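Local coordinates for protein NAD-dependent aldehyde dehydrogenase (Sinorhizobium meliloti, PDB 3U4J) that probably oxidises aldehydes to carboxylic acids with NAD or NADP as electron acceptor, forms a tetramer and binds calcium, at residues V94-L105 with R206-I216; Y294-I305 with R453-D461. All coordinates share one frame; numbering follows the deposited sequence.

Interaction 1: residues V94-L105 with R206-I216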
loop_
_atom_site.group_PDB
_atom_site.type_symbol
_atom_site.label_atom_id
_atom_site.label_comp_id
_atom_site.label_asym_id
_atom_site.label_seq_id
_atom_site.Cartn_x
_atom_site.Cartn_y
_atom_site.Cartn_z
ATOM N N VAL A 94 -2.659 -26.182 10.114
ATOM C CA VAL A 94 -1.247 -26.488 10.406
ATOM C C VAL A 94 -0.766 -25.756 11.670
ATOM O O VAL A 94 -0.139 -26.360 12.536
ATOM C CB VAL A 94 -0.313 -26.123 9.229
ATOM C CG1 VAL A 94 1.159 -26.440 9.561
ATOM C CG2 VAL A 94 -0.752 -26.839 7.940
ATOM N N ALA A 95 -1.001 -24.448 11.753
ATOM C CA ALA A 95 -0.621 -23.696 12.960
ATOM C C ALA A 95 -1.220 -24.322 14.225
ATOM O O ALA A 95 -0.509 -24.501 15.241
ATOM C CB ALA A 95 -1.031 -22.232 12.831
ATOM N N ASP A 96 -2.500 -24.701 14.161
ATOM C CA ASP A 96 -3.138 -25.450 15.280
ATOM C C ASP A 96 -2.447 -26.762 15.604
ATOM O O ASP A 96 -2.302 -27.095 16.764
ATOM C CB ASP A 96 -4.612 -25.771 15.004
ATOM C CG ASP A 96 -5.488 -24.547 15.092
ATOM O OD1 ASP A 96 -5.059 -23.544 15.702
ATOM O OD2 ASP A 96 -6.600 -24.582 14.533
ATOM N N LEU A 97 -2.084 -27.535 14.582
ATOM C CA LEU A 97 -1.356 -28.793 14.815
ATOM C C LEU A 97 0.011 -28.606 15.450
ATOM O O LEU A 97 0.422 -29.417 16.279
ATOM C CB LEU A 97 -1.189 -29.578 13.502
ATOM C CG LEU A 97 -2.451 -30.340 13.150
ATOM C CD1 LEU A 97 -2.407 -30.681 11.647
ATOM C CD2 LEU A 97 -2.622 -31.575 14.022
ATOM N N ILE A 98 0.731 -27.570 15.016
ATOM C CA ILE A 98 2.036 -27.231 15.615
ATOM C C ILE A 98 1.912 -27.055 17.144
ATOM O O ILE A 98 2.685 -27.640 17.918
ATOM C CB ILE A 98 2.656 -26.000 14.950
ATOM C CG1 ILE A 98 2.986 -26.329 13.469
ATOM C CG2 ILE A 98 3.946 -25.569 15.723
ATOM C CD1 ILE A 98 3.403 -25.108 12.662
ATOM N N LEU A 99 0.911 -26.292 17.576
ATOM C CA LEU A 99 0.613 -26.176 18.990
ATOM C C LEU A 99 0.217 -27.481 19.644
ATOM O O LEU A 99 0.696 -27.792 20.725
ATOM C CB LEU A 99 -0.439 -25.091 19.254
ATOM C CG LEU A 99 0.011 -23.648 19.033
ATOM C CD1 LEU A 99 -1.099 -22.639 19.465
ATOM C CD2 LEU A 99 1.355 -23.338 19.763
ATOM N N ALA A 100 -0.654 -28.251 18.994
ATOM C CA ALA A 100 -1.078 -29.538 19.551
ATOM C C ALA A 100 0.144 -30.482 19.712
ATOM O O ALA A 100 0.201 -31.302 20.637
ATOM C CB ALA A 100 -2.163 -30.179 18.661
ATOM N N ARG A 101 1.128 -30.363 18.825
ATOM C CA ARG A 101 2.310 -31.223 18.908
ATOM C C ARG A 101 3.534 -30.480 19.457
ATOM O O ARG A 101 4.687 -30.854 19.164
ATOM C CB ARG A 101 2.653 -31.852 17.547
ATOM C CG ARG A 101 1.466 -32.453 16.765
ATOM C CD ARG A 101 0.883 -33.713 17.423
ATOM N NE ARG A 101 -0.183 -34.235 16.562
ATOM C CZ ARG A 101 -1.480 -34.273 16.877
ATOM N NH1 ARG A 101 -1.909 -33.853 18.069
ATOM N NH2 ARG A 101 -2.358 -34.762 15.999
ATOM N N GLN A 102 3.296 -29.439 20.254
ATOM C CA GLN A 102 4.410 -28.562 20.649
ATOM C C GLN A 102 5.535 -29.299 21.395
ATOM O O GLN A 102 6.705 -29.106 21.069
ATOM C CB GLN A 102 3.949 -27.344 21.460
ATOM C CG GLN A 102 5.103 -26.392 21.854
ATOM C CD GLN A 102 4.589 -25.077 22.455
ATOM O OE1 GLN A 102 3.398 -24.934 22.754
ATOM N NE2 GLN A 102 5.470 -24.122 22.614
ATOM N N GLU A 103 5.183 -30.110 22.389
ATOM C CA GLU A 103 6.200 -30.789 23.213
ATOM C C GLU A 103 6.994 -31.831 22.411
ATOM O O GLU A 103 8.223 -31.931 22.558
ATOM C CB GLU A 103 5.575 -31.424 24.484
ATOM C CG GLU A 103 5.176 -30.385 25.548
ATOM C CD GLU A 103 6.347 -29.479 25.946
ATOM O OE1 GLU A 103 7.430 -29.987 26.334
ATOM O OE2 GLU A 103 6.179 -28.242 25.863
ATOM N N GLU A 104 6.281 -32.585 21.571
ATOM C CA GLU A 104 6.899 -33.522 20.621
ATOM C C GLU A 104 7.916 -32.790 19.734
ATOM O O GLU A 104 9.048 -33.250 19.558
ATOM C CB GLU A 104 5.849 -34.193 19.714
ATOM C CG GLU A 104 6.444 -35.219 18.707
ATOM C CD GLU A 104 5.512 -35.571 17.509
ATOM O OE1 GLU A 104 4.294 -35.291 17.552
ATOM O OE2 GLU A 104 6.015 -36.148 16.513
ATOM N N LEU A 105 7.502 -31.673 19.147
ATOM C CA LEU A 105 8.374 -31.000 18.183
ATOM C C LEU A 105 9.589 -30.368 18.866
ATOM O O LEU A 105 10.692 -30.352 18.311
ATOM C CB LEU A 105 7.604 -29.965 17.362
ATOM C CG LEU A 105 6.470 -30.524 16.495
ATOM C CD1 LEU A 105 5.566 -29.373 16.063
ATOM C CD2 LEU A 105 7.050 -31.255 15.280
ATOM N N ARG A 206 8.301 -33.772 9.986
ATOM C CA ARG A 206 7.071 -33.643 10.779
ATOM C C ARG A 206 6.195 -32.480 10.291
ATOM O O ARG A 206 4.973 -32.612 10.230
ATOM C CB ARG A 206 7.319 -33.534 12.312
ATOM C CG ARG A 206 7.850 -34.797 12.989
ATOM C CD ARG A 206 6.876 -35.970 12.966
ATOM N NE ARG A 206 5.746 -35.764 13.880
ATOM C CZ ARG A 206 4.462 -35.743 13.511
ATOM N NH1 ARG A 206 4.116 -35.929 12.244
ATOM N NH2 ARG A 206 3.510 -35.552 14.421
ATOM N N LEU A 207 6.810 -31.357 9.922
ATOM C CA LEU A 207 6.015 -30.202 9.454
ATOM C C LEU A 207 5.255 -30.561 8.173
ATOM O O LEU A 207 4.077 -30.202 8.033
ATOM C CB LEU A 207 6.906 -28.970 9.227
ATOM C CG LEU A 207 6.300 -27.638 8.824
ATOM C CD1 LEU A 207 5.203 -27.183 9.817
ATOM C CD2 LEU A 207 7.409 -26.567 8.739
ATOM N N ALA A 208 5.921 -31.273 7.253
ATOM C CA ALA A 208 5.260 -31.716 6.013
ATOM C C ALA A 208 4.137 -32.706 6.330
ATOM O O ALA A 208 3.110 -32.729 5.644
ATOM C CB ALA A 208 6.258 -32.349 5.049
ATOM N N GLU A 209 4.356 -33.525 7.351
ATOM C CA GLU A 209 3.343 -34.496 7.780
ATOM C C GLU A 209 2.145 -33.783 8.406
ATOM O O GLU A 209 1.000 -34.182 8.196
ATOM C CB GLU A 209 3.953 -35.555 8.714
ATOM C CG GLU A 209 5.008 -36.429 7.983
ATOM C CD GLU A 209 5.717 -37.424 8.905
ATOM O OE1 GLU A 209 5.653 -37.283 10.149
ATOM O OE2 GLU A 209 6.379 -38.347 8.389
ATOM N N LEU A 210 2.406 -32.714 9.153
ATOM C CA LEU A 210 1.295 -31.879 9.673
ATOM C C LEU A 210 0.500 -31.211 8.551
ATOM O O LEU A 210 -0.737 -31.160 8.614
ATOM C CB LEU A 210 1.789 -30.841 10.677
ATOM C CG LEU A 210 2.508 -31.411 11.905
ATOM C CD1 LEU A 210 2.862 -30.298 12.888
ATOM C CD2 LEU A 210 1.677 -32.475 12.581
ATOM N N ALA A 211 1.186 -30.700 7.527
ATOM C CA ALA A 211 0.480 -30.162 6.356
ATOM C C ALA A 211 -0.419 -31.224 5.708
ATOM O O ALA A 211 -1.581 -30.949 5.319
ATOM C CB ALA A 211 1.484 -29.563 5.301
ATOM N N ARG A 212 0.098 -32.441 5.597
ATOM C CA ARG A 212 -0.722 -33.546 5.045
ATOM C C ARG A 212 -1.914 -33.803 5.974
ATOM O O ARG A 212 -3.053 -33.945 5.528
ATOM C CB ARG A 212 0.118 -34.826 4.903
ATOM C CG ARG A 212 -0.647 -35.998 4.297
ATOM C CD ARG A 212 0.282 -37.186 4.010
ATOM N NE ARG A 212 0.997 -37.690 5.190
ATOM C CZ ARG A 212 2.022 -38.544 5.113
ATOM N NH1 ARG A 212 2.433 -38.977 3.913
ATOM N NH2 ARG A 212 2.638 -38.957 6.215
ATOM N N GLU A 213 -1.648 -33.846 7.278
ATOM C CA GLU A 213 -2.716 -34.083 8.279
ATOM C C GLU A 213 -3.828 -33.000 8.241
ATOM O O GLU A 213 -5.015 -33.304 8.430
ATOM C CB GLU A 213 -2.085 -34.201 9.682
ATOM C CG GLU A 213 -3.027 -34.582 10.841
ATOM C CD GLU A 213 -2.242 -35.019 12.103
ATOM O OE1 GLU A 213 -0.988 -35.112 12.034
ATOM O OE2 GLU A 213 -2.866 -35.282 13.166
ATOM N N ALA A 214 -3.436 -31.752 7.982
ATOM C CA ALA A 214 -4.369 -30.625 7.870
ATOM C C ALA A 214 -5.231 -30.702 6.610
ATOM O O ALA A 214 -6.229 -29.994 6.517
ATOM C CB ALA A 214 -3.612 -29.284 7.886
ATOM N N GLY A 215 -4.820 -31.507 5.629
ATOM C CA GLY A 215 -5.571 -31.645 4.372
ATOM C C GLY A 215 -4.993 -30.843 3.209
ATOM O O GLY A 215 -5.671 -30.609 2.217
ATOM N N ILE A 216 -3.752 -30.381 3.332
ATOM C CA ILE A 216 -3.121 -29.664 2.215
ATOM C C ILE A 216 -2.932 -30.672 1.092
ATOM O O ILE A 216 -2.474 -31.793 1.357
ATOM C CB ILE A 216 -1.815 -28.922 2.636
ATOM C CG1 ILE A 216 -2.199 -27.797 3.621
ATOM C CG2 ILE A 216 -1.117 -28.312 1.442
ATOM C CD1 ILE A 216 -1.038 -26.869 4.076
HETATM O O HOH W 1 0.627 -35.551 14.260
#
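Leu97 and Val94 pack against Leu210 and Ala214 in a helix-helix contact with a salt-bridged rim, where helices 84-100 and 102-113 meet helix 202-214. The axes of 94-100 and 206-214 pass 9.2 Å apart at 124°. Val94 is a knob among Leu207, Leu210, Ala211 and Ala214: CG1, anti to its own backbone N (chi1 180°), faces Leu207, while CG2 lies 3.8 Å from Ala214 CB. Leu97 puts CD1 3.5 Å from Leu210 O, and the CD1 of Leu210 reaches Ile98 CG1 at 4.0 Å.

Helix 202-214 follows strand 191-195 and leads into the parallel strand 221-223, as in the Rossmann-like cofactor domain of aldehyde dehydrogenases; it ends in a Schellman motif at Gly215, and Phe221 covers Leu207 and Ala211.

At the rim Arg206, bent at chi2 and chi3, grips the Glu104 carboxylate side-on, NE to OE2 at 2.7 Å and NH2 to OE1 at 3.2 Å, the latter nearly straight (176°). Its NH1 bonds Glu209 OE1, which uses its anti lone pair. A leucine in place of Arg206 would probably leave the Glu104 and Glu209 carboxylates without their shared cation. Arg101 NH2 meets Glu213 OE2 at 2.9 Å, in the guanidinium plane, and one water accepts from Arg101 NE and Arg206 NH2 while donating to Glu213 OE1.

Interaction 2: residues Y294-I305 with R453-D461; sequences YGVYHNAGQCCI and RCWINSVID
Ile460 packs against the end of helix 285-297 and the loop beyond it, touching Tyr294, His298, Cys303 and Ile305, and its branches make two CH-pi contacts. CG1 sits over the centre of the Tyr294 ring, 4.0 Å from the centroid and 10° off the normal; CG2, anti to the backbone N, lies over one face of His298, 3.7 Å from CD2.

The remaining apolar contacts flank this residue. Val459 CG1 touches Tyr294 CD2 at 3.8 Å, and a CB placed on Gly295 would come within 3.4 Å of Val459 CG2, which is tight. Ile305 lays CG2 over one face of the Arg453 guanidinium, 3.7 Å from NH1, and brings CD1 to Trp455 CH2 at 4.0 Å.

Polar links are few. Tyr294 OH donates to Asp461 OD1 (2.6 Å) on the syn side, with ring and carboxylate planes 62° apart. Trp455 NE1 bonds Asp461 O almost straight (172°), and a water joins Ile305 O to Ile460 N.

Strand 453-456 pairs with a strand of a second subunit, whose Trp504 stacks on Tyr294. Segment 298-305, with adjacent cysteines after Gly301-Gln302, resembles the nucleophilic-cysteine loop of aldehyde dehydrogenases, so this contact probably lies beside the substrate entrance.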
loop_
_atom_site.group_PDB
_atom_site.type_symbol
_atom_site.label_atom_id
_atom_site.label_comp_id
_atom_site.label_asym_id
_atom_site.label_seq_id
_atom_site.Cartn_x
_atom_site.Cartn_y
_atom_site.Cartn_z
ATOM N N TYR A 294 22.951 -12.137 25.556
ATOM C CA TYR A 294 21.932 -12.767 24.711
ATOM C C TYR A 294 22.365 -12.799 23.241
ATOM O O TYR A 294 22.251 -13.818 22.577
ATOM C CB TYR A 294 20.621 -11.982 24.836
ATOM C CG TYR A 294 19.415 -12.613 24.144
ATOM C CD1 TYR A 294 19.334 -14.001 23.914
ATOM C CD2 TYR A 294 18.335 -11.821 23.749
ATOM C CE1 TYR A 294 18.212 -14.574 23.268
ATOM C CE2 TYR A 294 17.197 -12.390 23.124
ATOM C CZ TYR A 294 17.147 -13.751 22.892
ATOM O OH TYR A 294 16.021 -14.287 22.302
ATOM N N GLY A 295 22.892 -11.686 22.745
ATOM C CA GLY A 295 23.228 -11.553 21.327
ATOM C C GLY A 295 24.269 -12.542 20.862
ATOM O O GLY A 295 24.201 -13.024 19.726
ATOM N N VAL A 296 25.243 -12.836 21.725
ATOM C CA VAL A 296 26.357 -13.712 21.327
ATOM C C VAL A 296 26.141 -15.174 21.739
ATOM O O VAL A 296 26.589 -16.093 21.040
ATOM C CB VAL A 296 27.758 -13.162 21.788
ATOM C CG1 VAL A 296 27.884 -13.131 23.300
ATOM C CG2 VAL A 296 28.903 -13.983 21.154
ATOM N N TYR A 297 25.425 -15.383 22.842
ATOM C CA TYR A 297 25.195 -16.740 23.352
ATOM C C TYR A 297 23.934 -17.444 22.844
ATOM O O TYR A 297 23.811 -18.670 22.962
ATOM C CB TYR A 297 25.188 -16.727 24.876
ATOM C CG TYR A 297 26.469 -16.169 25.465
ATOM C CD1 TYR A 297 27.700 -16.444 24.865
ATOM C CD2 TYR A 297 26.452 -15.369 26.624
ATOM C CE1 TYR A 297 28.884 -15.921 25.382
ATOM C CE2 TYR A 297 27.653 -14.864 27.168
ATOM C CZ TYR A 297 28.851 -15.157 26.529
ATOM O OH TYR A 297 30.042 -14.692 27.020
ATOM N N HIS A 298 22.988 -16.678 22.321
ATOM C CA HIS A 298 21.771 -17.250 21.781
ATOM C C HIS A 298 22.135 -18.335 20.776
ATOM O O HIS A 298 22.952 -18.114 19.876
ATOM C CB HIS A 298 20.943 -16.167 21.090
ATOM C CG HIS A 298 19.719 -16.698 20.407
ATOM N ND1 HIS A 298 18.738 -17.387 21.080
ATOM C CD2 HIS A 298 19.333 -16.661 19.106
ATOM C CE1 HIS A 298 17.783 -17.732 20.233
ATOM N NE2 HIS A 298 18.127 -17.314 19.026
ATOM N N ASN A 299 21.527 -19.504 20.943
ATOM C CA ASN A 299 21.813 -20.647 20.095
ATOM C C ASN A 299 23.288 -21.024 20.079
ATOM O O ASN A 299 23.793 -21.557 19.092
ATOM C CB ASN A 299 21.314 -20.392 18.672
ATOM C CG ASN A 299 20.782 -21.642 18.023
ATOM O OD1 ASN A 299 21.118 -21.964 16.874
ATOM N ND2 ASN A 299 19.930 -22.341 18.736
ATOM N N ALA A 300 23.983 -20.717 21.170
ATOM C CA ALA A 300 25.414 -20.981 21.289
ATOM C C ALA A 300 26.207 -20.212 20.213
ATOM O O ALA A 300 27.273 -20.649 19.768
ATOM C CB ALA A 300 25.703 -22.521 21.273
ATOM N N GLY A 301 25.673 -19.043 19.828
ATOM C CA GLY A 301 26.264 -18.199 18.800
ATOM C C GLY A 301 26.188 -18.747 17.392
ATOM O O GLY A 301 26.775 -18.161 16.480
ATOM N N GLN A 302 25.480 -19.873 17.211
ATOM C CA GLN A 302 25.299 -20.458 15.891
ATOM C C GLN A 302 24.058 -19.772 15.287
ATOM O O GLN A 302 22.954 -20.342 15.246
ATOM C CB GLN A 302 25.076 -21.965 16.006
ATOM C CG GLN A 302 26.263 -22.718 16.622
ATOM C CD GLN A 302 25.885 -24.098 17.115
ATOM O OE1 GLN A 302 24.917 -24.283 17.884
ATOM N NE2 GLN A 302 26.650 -25.057 16.719
ATOM N N CYS A 303 24.255 -18.541 14.826
ATOM C CA CYS A 303 23.112 -17.655 14.534
ATOM C C CYS A 303 23.591 -16.538 13.629
ATOM O O CYS A 303 24.546 -15.808 13.960
ATOM C CB CYS A 303 22.536 -17.078 15.841
ATOM S SG CYS A 303 21.180 -15.926 15.542
ATOM N N CYS A 304 22.941 -16.412 12.470
ATOM C CA CYS A 304 23.314 -15.405 11.480
ATOM C C CYS A 304 23.123 -13.955 11.975
ATOM O O CYS A 304 23.845 -13.057 11.539
ATOM C CB CYS A 304 22.520 -15.647 10.188
ATOM S SG CYS A 304 23.010 -17.288 9.472
ATOM N N ILE A 305 22.151 -13.750 12.864
ATOM C CA ILE A 305 21.883 -12.429 13.464
ATOM C C ILE A 305 22.541 -12.260 14.852
ATOM O O ILE A 305 22.145 -11.409 15.635
ATOM C CB ILE A 305 20.351 -12.115 13.529
ATOM C CG1 ILE A 305 19.569 -13.170 14.347
ATOM C CG2 ILE A 305 19.798 -11.995 12.103
ATOM C CD1 ILE A 305 18.140 -12.756 14.727
ATOM N N ARG A 453 18.347 -6.073 9.162
ATOM C CA ARG A 453 17.604 -6.450 10.362
ATOM C C ARG A 453 18.238 -5.666 11.502
ATOM O O ARG A 453 19.362 -5.984 11.932
ATOM C CB ARG A 453 17.695 -7.969 10.625
ATOM C CG ARG A 453 17.143 -8.831 9.481
ATOM C CD ARG A 453 17.346 -10.324 9.723
ATOM N NE ARG A 453 16.466 -10.861 10.791
ATOM C CZ ARG A 453 16.270 -12.169 11.000
ATOM N NH1 ARG A 453 16.830 -13.054 10.179
ATOM N NH2 ARG A 453 15.479 -12.603 11.982
ATOM N N CYS A 454 17.552 -4.611 11.949
ATOM C CA CYS A 454 18.138 -3.700 12.918
ATOM C C CYS A 454 17.321 -3.676 14.175
ATOM O O CYS A 454 16.113 -3.948 14.132
ATOM C CB CYS A 454 18.210 -2.297 12.301
ATOM S SG CYS A 454 19.532 -2.154 11.100
ATOM N N TRP A 455 17.983 -3.366 15.295
ATOM C CA TRP A 455 17.321 -3.286 16.578
ATOM C C TRP A 455 17.856 -2.051 17.316
ATOM O O TRP A 455 19.045 -1.719 17.194
ATOM C CB TRP A 455 17.644 -4.487 17.461
ATOM C CG TRP A 455 16.900 -5.703 17.203
ATOM C CD1 TRP A 455 15.822 -6.154 17.896
ATOM C CD2 TRP A 455 17.173 -6.672 16.189
ATOM N NE1 TRP A 455 15.401 -7.367 17.381
ATOM C CE2 TRP A 455 16.218 -7.705 16.330
ATOM C CE3 TRP A 455 18.134 -6.771 15.169
ATOM C CZ2 TRP A 455 16.179 -8.823 15.474
ATOM C CZ3 TRP A 455 18.107 -7.896 14.335
ATOM C CH2 TRP A 455 17.133 -8.901 14.497
ATOM N N ILE A 456 16.977 -1.384 18.057
ATOM C CA ILE A 456 17.419 -0.361 19.007
ATOM C C ILE A 456 17.089 -0.850 20.412
ATOM O O ILE A 456 15.946 -1.248 20.666
ATOM C CB ILE A 456 16.777 1.059 18.722
ATOM C CG1 ILE A 456 17.400 1.670 17.466
ATOM C CG2 ILE A 456 17.020 2.023 19.937
ATOM C CD1 ILE A 456 16.744 2.947 16.979
ATOM N N ASN A 457 18.080 -0.858 21.313
ATOM C CA ASN A 457 17.851 -1.256 22.718
ATOM C C ASN A 457 17.249 -2.655 22.867
ATOM O O ASN A 457 16.394 -2.920 23.740
ATOM C CB ASN A 457 16.990 -0.211 23.448
ATOM C CG ASN A 457 17.670 1.155 23.532
ATOM O OD1 ASN A 457 17.003 2.207 23.529
ATOM N ND2 ASN A 457 18.996 1.149 23.610
ATOM N N SER A 458 17.667 -3.540 21.976
ATOM C CA SER A 458 17.136 -4.883 21.934
ATOM C C SER A 458 18.016 -5.691 20.981
ATOM O O SER A 458 18.911 -5.149 20.325
ATOM C CB SER A 458 15.660 -4.863 21.463
ATOM O OG SER A 458 15.505 -4.017 20.341
ATOM N N VAL A 459 17.788 -6.996 20.916
ATOM C CA VAL A 459 18.575 -7.859 20.036
ATOM C C VAL A 459 17.800 -9.173 19.873
ATOM O O VAL A 459 16.984 -9.531 20.736
ATOM C CB VAL A 459 20.005 -8.096 20.604
ATOM C CG1 VAL A 459 19.944 -8.928 21.898
ATOM C CG2 VAL A 459 20.905 -8.774 19.587
ATOM N N ILE A 460 18.041 -9.847 18.754
ATOM C CA ILE A 460 17.504 -11.194 18.438
ATOM C C ILE A 460 15.985 -11.210 18.168
ATOM O O ILE A 460 15.542 -11.703 17.112
ATOM C CB ILE A 460 17.856 -12.278 19.510
ATOM C CG1 ILE A 460 19.372 -12.427 19.757
ATOM C CG2 ILE A 460 17.191 -13.631 19.156
ATOM C CD1 ILE A 460 20.233 -12.809 18.522
ATOM N N ASP A 461 15.207 -10.686 19.107
ATOM C CA ASP A 461 13.768 -10.909 19.112
ATOM C C ASP A 461 13.025 -10.016 18.101
ATOM O O ASP A 461 13.089 -8.782 18.167
ATOM C CB ASP A 461 13.198 -10.745 20.516
ATOM C CG ASP A 461 13.719 -11.799 21.488
ATOM O OD1 ASP A 461 14.199 -12.856 21.045
ATOM O OD2 ASP A 461 13.655 -11.562 22.697
HETATM O O HOH W 2 20.006 -9.590 16.400
#

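How the interactions relate
The two contacts lie in series along the chain, with centres 28 Å apart and nearest atoms about 12 Å apart, and they share no helix or strand. Interaction 1 is the more buried: helix packs on helix within one subunit, methyl groups fill the interior, and charged pairs line the margin. Interaction 2 is only partly buried and joins a helix end and loop to a strand and its following loop; aromatic rings receive aliphatic carbons, and a neutral hydroxyl meets a carboxylate. Their settings differ too: no other chain touches interaction 1, which lies against the sheet of strands 191-195 and 221-223, whereas strand 453-456 of interaction 2 belongs to the other sheet, which continues into a second subunit.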